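Local atomic coordinates of DinB-like domain-containing protein (Thermus thermophilus, PDB entry 2YQY), a protein that is of unknown function but adopts the four-helix bundle of the DinB superfamily and carries an exposed histidine triad that might bind a metal ion. Residues G43-L48 with A157-A162. Residues are numbered along the deposited sequence; the frame is centred on the assembly and turned at random.
Sequences GAWTPL and AHHLKA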
ATOM      1  N   GLY A  43     -11.140  17.853  11.301  1.00 20.66           N
ATOM      2  CA  GLY A  43     -11.749  17.407  10.046  1.00 20.36           C
ATOM      3  C   GLY A  43     -11.002  16.251   9.391  1.00 20.63           C
ATOM      4  O   GLY A  43     -11.416  15.756   8.356  1.00 20.76           O
ATOM      5  N   ALA A  44      -9.910  15.798   9.996  1.00 20.24           N
ATOM      6  CA  ALA A  44      -9.084  14.769   9.347  1.00 20.33           C
ATOM      7  C   ALA A  44      -9.570  13.334   9.604  1.00 20.14           C
ATOM      8  O   ALA A  44     -10.250  13.046  10.576  1.00 19.81           O
ATOM      9  CB  ALA A  44      -7.580  14.941   9.722  1.00 19.93           C
ATOM     10  N   TRP A  45      -9.175  12.430   8.722  1.00 19.71           N
ATOM     11  CA  TRP A  45      -9.406  11.012   8.943  1.00 19.73           C
ATOM     12  C   TRP A  45      -8.533  10.486  10.103  1.00 19.50           C
ATOM     13  O   TRP A  45      -7.632  11.189  10.584  1.00 18.15           O
ATOM     14  CB  TRP A  45      -9.139  10.265   7.626  1.00 18.95           C
ATOM     15  CG  TRP A  45      -7.767  10.348   7.054  1.00 19.44           C
ATOM     16  CD1 TRP A  45      -6.704  11.119   7.476  1.00 19.19           C
ATOM     17  CD2 TRP A  45      -7.305   9.627   5.910  1.00 19.18           C
ATOM     18  NE1 TRP A  45      -5.609  10.889   6.673  1.00 20.52           N
ATOM     19  CE2 TRP A  45      -5.952   9.982   5.703  1.00 19.05           C
ATOM     20  CE3 TRP A  45      -7.911   8.712   5.035  1.00 20.27           C
ATOM     21  CZ2 TRP A  45      -5.178   9.440   4.650  1.00 23.27           C
ATOM     22  CZ3 TRP A  45      -7.132   8.152   3.989  1.00 19.76           C
ATOM     23  CH2 TRP A  45      -5.784   8.524   3.818  1.00 21.63           C
ATOM     24  N   THR A  46      -8.788   9.243  10.532  1.00 20.73           N
ATOM     25  CA  THR A  46      -8.050   8.622  11.649  1.00 20.19           C
ATOM     26  C   THR A  46      -6.919   7.719  11.142  1.00 20.11           C
ATOM     27  O   THR A  46      -6.887   7.420   9.969  1.00 18.98           O
ATOM     28  CB  THR A  46      -8.971   7.756  12.486  1.00 20.65           C
ATOM     29  OG1 THR A  46      -9.321   6.618  11.696  1.00 19.61           O
ATOM     30  CG2 THR A  46     -10.249   8.560  12.944  1.00 21.35           C
ATOM     31  N   PRO A  47      -5.956   7.321  12.025  1.00 19.70           N
ATOM     32  CA  PRO A  47      -4.921   6.346  11.650  1.00 19.04           C
ATOM     33  C   PRO A  47      -5.463   5.043  11.076  1.00 20.17           C
ATOM     34  O   PRO A  47      -4.886   4.495  10.152  1.00 19.60           O
ATOM     35  CB  PRO A  47      -4.203   6.076  12.963  1.00 19.12           C
ATOM     36  CG  PRO A  47      -4.340   7.359  13.720  1.00 18.87           C
ATOM     37  CD  PRO A  47      -5.735   7.845  13.390  1.00 19.81           C
ATOM     38  N   LEU A  48      -6.570   4.541  11.619  1.00 20.53           N
ATOM     39  CA  LEU A  48      -7.190   3.341  11.055  1.00 20.15           C
ATOM     40  C   LEU A  48      -7.756   3.514   9.623  1.00 19.69           C
ATOM     41  O   LEU A  48      -7.760   2.583   8.838  1.00 19.50           O
ATOM     42  CB  LEU A  48      -8.273   2.817  12.011  1.00 19.91           C
ATOM     43  CG  LEU A  48      -7.733   2.211  13.306  1.00 20.02           C
ATOM     44  CD1 LEU A  48      -8.881   2.019  14.325  1.00 20.84           C
ATOM     45  CD2 LEU A  48      -6.979   0.883  13.042  1.00 19.74           C
ATOM     46  N   ALA A 157       5.111   4.442   2.101  1.00 15.12           N
ATOM     47  CA  ALA A 157       6.102   5.255   2.822  1.00 15.20           C
ATOM     48  C   ALA A 157       5.489   6.613   3.219  1.00 16.48           C
ATOM     49  O   ALA A 157       5.630   7.098   4.342  1.00 16.66           O
ATOM     50  CB  ALA A 157       7.411   5.434   1.995  1.00 16.19           C
ATOM     51  N   HIS A 158       4.778   7.210   2.282  1.00 16.67           N
ATOM     52  CA  HIS A 158       4.141   8.489   2.520  1.00 16.59           C
ATOM     53  C   HIS A 158       3.138   8.425   3.711  1.00 17.63           C
ATOM     54  O   HIS A 158       3.154   9.292   4.624  1.00 16.73           O
ATOM     55  CB  HIS A 158       3.415   8.949   1.258  1.00 16.67           C
ATOM     56  CG  HIS A 158       2.542  10.135   1.502  1.00 14.93           C
ATOM     57  ND1 HIS A 158       2.989  11.431   1.352  1.00 18.05           N
ATOM     58  CD2 HIS A 158       1.267  10.221   1.949  1.00 18.51           C
ATOM     59  CE1 HIS A 158       2.023  12.268   1.686  1.00 17.23           C
ATOM     60  NE2 HIS A 158       0.970  11.562   2.065  1.00 16.81           N
ATOM     61  N   HIS A 159       2.287   7.394   3.721  1.00 17.25           N
ATOM     62  CA  HIS A 159       1.237   7.317   4.772  1.00 17.71           C
ATOM     63  C   HIS A 159       1.813   6.913   6.118  1.00 17.61           C
ATOM     64  O   HIS A 159       1.406   7.423   7.145  1.00 18.49           O
ATOM     65  CB  HIS A 159       0.065   6.445   4.320  1.00 15.88           C
ATOM     66  CG  HIS A 159      -0.760   7.121   3.256  1.00 16.45           C
ATOM     67  ND1 HIS A 159      -1.540   8.222   3.523  1.00 14.37           N
ATOM     68  CD2 HIS A 159      -0.807   6.949   1.914  1.00 15.93           C
ATOM     69  CE1 HIS A 159      -2.071   8.674   2.399  1.00 13.47           C
ATOM     70  NE2 HIS A 159      -1.653   7.901   1.409  1.00 14.36           N
ATOM     71  N   LEU A 160       2.793   6.022   6.102  1.00 24.35           N
ATOM     72  CA  LEU A 160       3.551   5.718   7.317  1.00 24.72           C
ATOM     73  C   LEU A 160       4.194   6.980   7.933  1.00 25.13           C
ATOM     74  O   LEU A 160       4.066   7.238   9.118  1.00 23.84           O
ATOM     75  CB  LEU A 160       4.626   4.665   6.997  1.00 24.69           C
ATOM     76  CG  LEU A 160       5.619   4.292   8.109  1.00 23.54           C
ATOM     77  CD1 LEU A 160       4.862   3.665   9.313  1.00 24.05           C
ATOM     78  CD2 LEU A 160       6.714   3.379   7.528  1.00 23.04           C
ATOM     79  N   LYS A 161       4.894   7.756   7.113  1.00 25.50           N
ATOM     80  CA  LYS A 161       5.470   9.029   7.548  1.00 26.28           C
ATOM     81  C   LYS A 161       4.444   9.999   8.174  1.00 26.20           C
ATOM     82  O   LYS A 161       4.737  10.663   9.195  1.00 25.70           O
ATOM     83  CB  LYS A 161       6.169   9.688   6.368  1.00 25.81           C
ATOM     84  CG  LYS A 161       7.336  10.520   6.717  1.00 28.68           C
ATOM     85  CD  LYS A 161       8.023  10.952   5.436  1.00 30.71           C
ATOM     86  CE  LYS A 161       8.758   9.801   4.762  1.00 30.50           C
ATOM     87  NZ  LYS A 161      10.234  10.038   4.798  1.00 28.99           N
ATOM     88  N   ALA A 162       3.267  10.101   7.557  1.00 25.56           N
ATOM     89  CA  ALA A 162       2.183  10.950   8.072  1.00 25.92           C
ATOM     90  C   ALA A 162       1.684  10.481   9.453  1.00 25.13           C
ATOM     91  O   ALA A 162       1.500  11.285  10.361  1.00 25.40           O
ATOM     92  CB  ALA A 162       1.038  11.007   7.077  1.00 25.77           C
TER
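W45 and H159 meet through the benzo end of the indole. H159 CE1 sits at the indole edge, near the ring plane, 3.9 Å from W45 CZ2. The same carbon is 4.0 Å from W45 CH2, and H159 ND1 is just as far from CZ2. The planes stand at 72°, with the six-membered ring and imidazole centroids 5.8 Å apart. From the imidazole side the indole comes in obliquely. One face of the H159 ring is covered by H158 CD2, 3.6 Å above its plane and over its centre. H158 in turn meets H159 CG at its own ring edge.

With chi1 at 61°, W45 tucks CG in among its own backbone N and carbonyl carbon. This rotation carries the long indole toward the helix of H159. On the other side, H159 turns CG opposite its carbonyl carbon (chi1 -72°), and the imidazole reaches back to the tryptophan. The two side chains cross at about a right angle. No hydrogen bond joins the segments. The touch is small, burying 62 Å² in total, and lies at the surface.

H53 brings its ring against both W45 and H159, and H155 meets H159 edge-to-face. H155 and H159 also fit an HExxH pattern on helix 153-165. The clustered histidines are consistent with a metal site, as in DinB relatives, but no metal is bound to the HExxH histidines here. T46 N-caps helix 47-71 through OG1 to the backbone N of M49. W45 is the residue before this N-cap, and its indole also packs on V50, which H159 touches as well. The contact thus links the entry to helix 47-71 with the last helix of the bundle, 153-165.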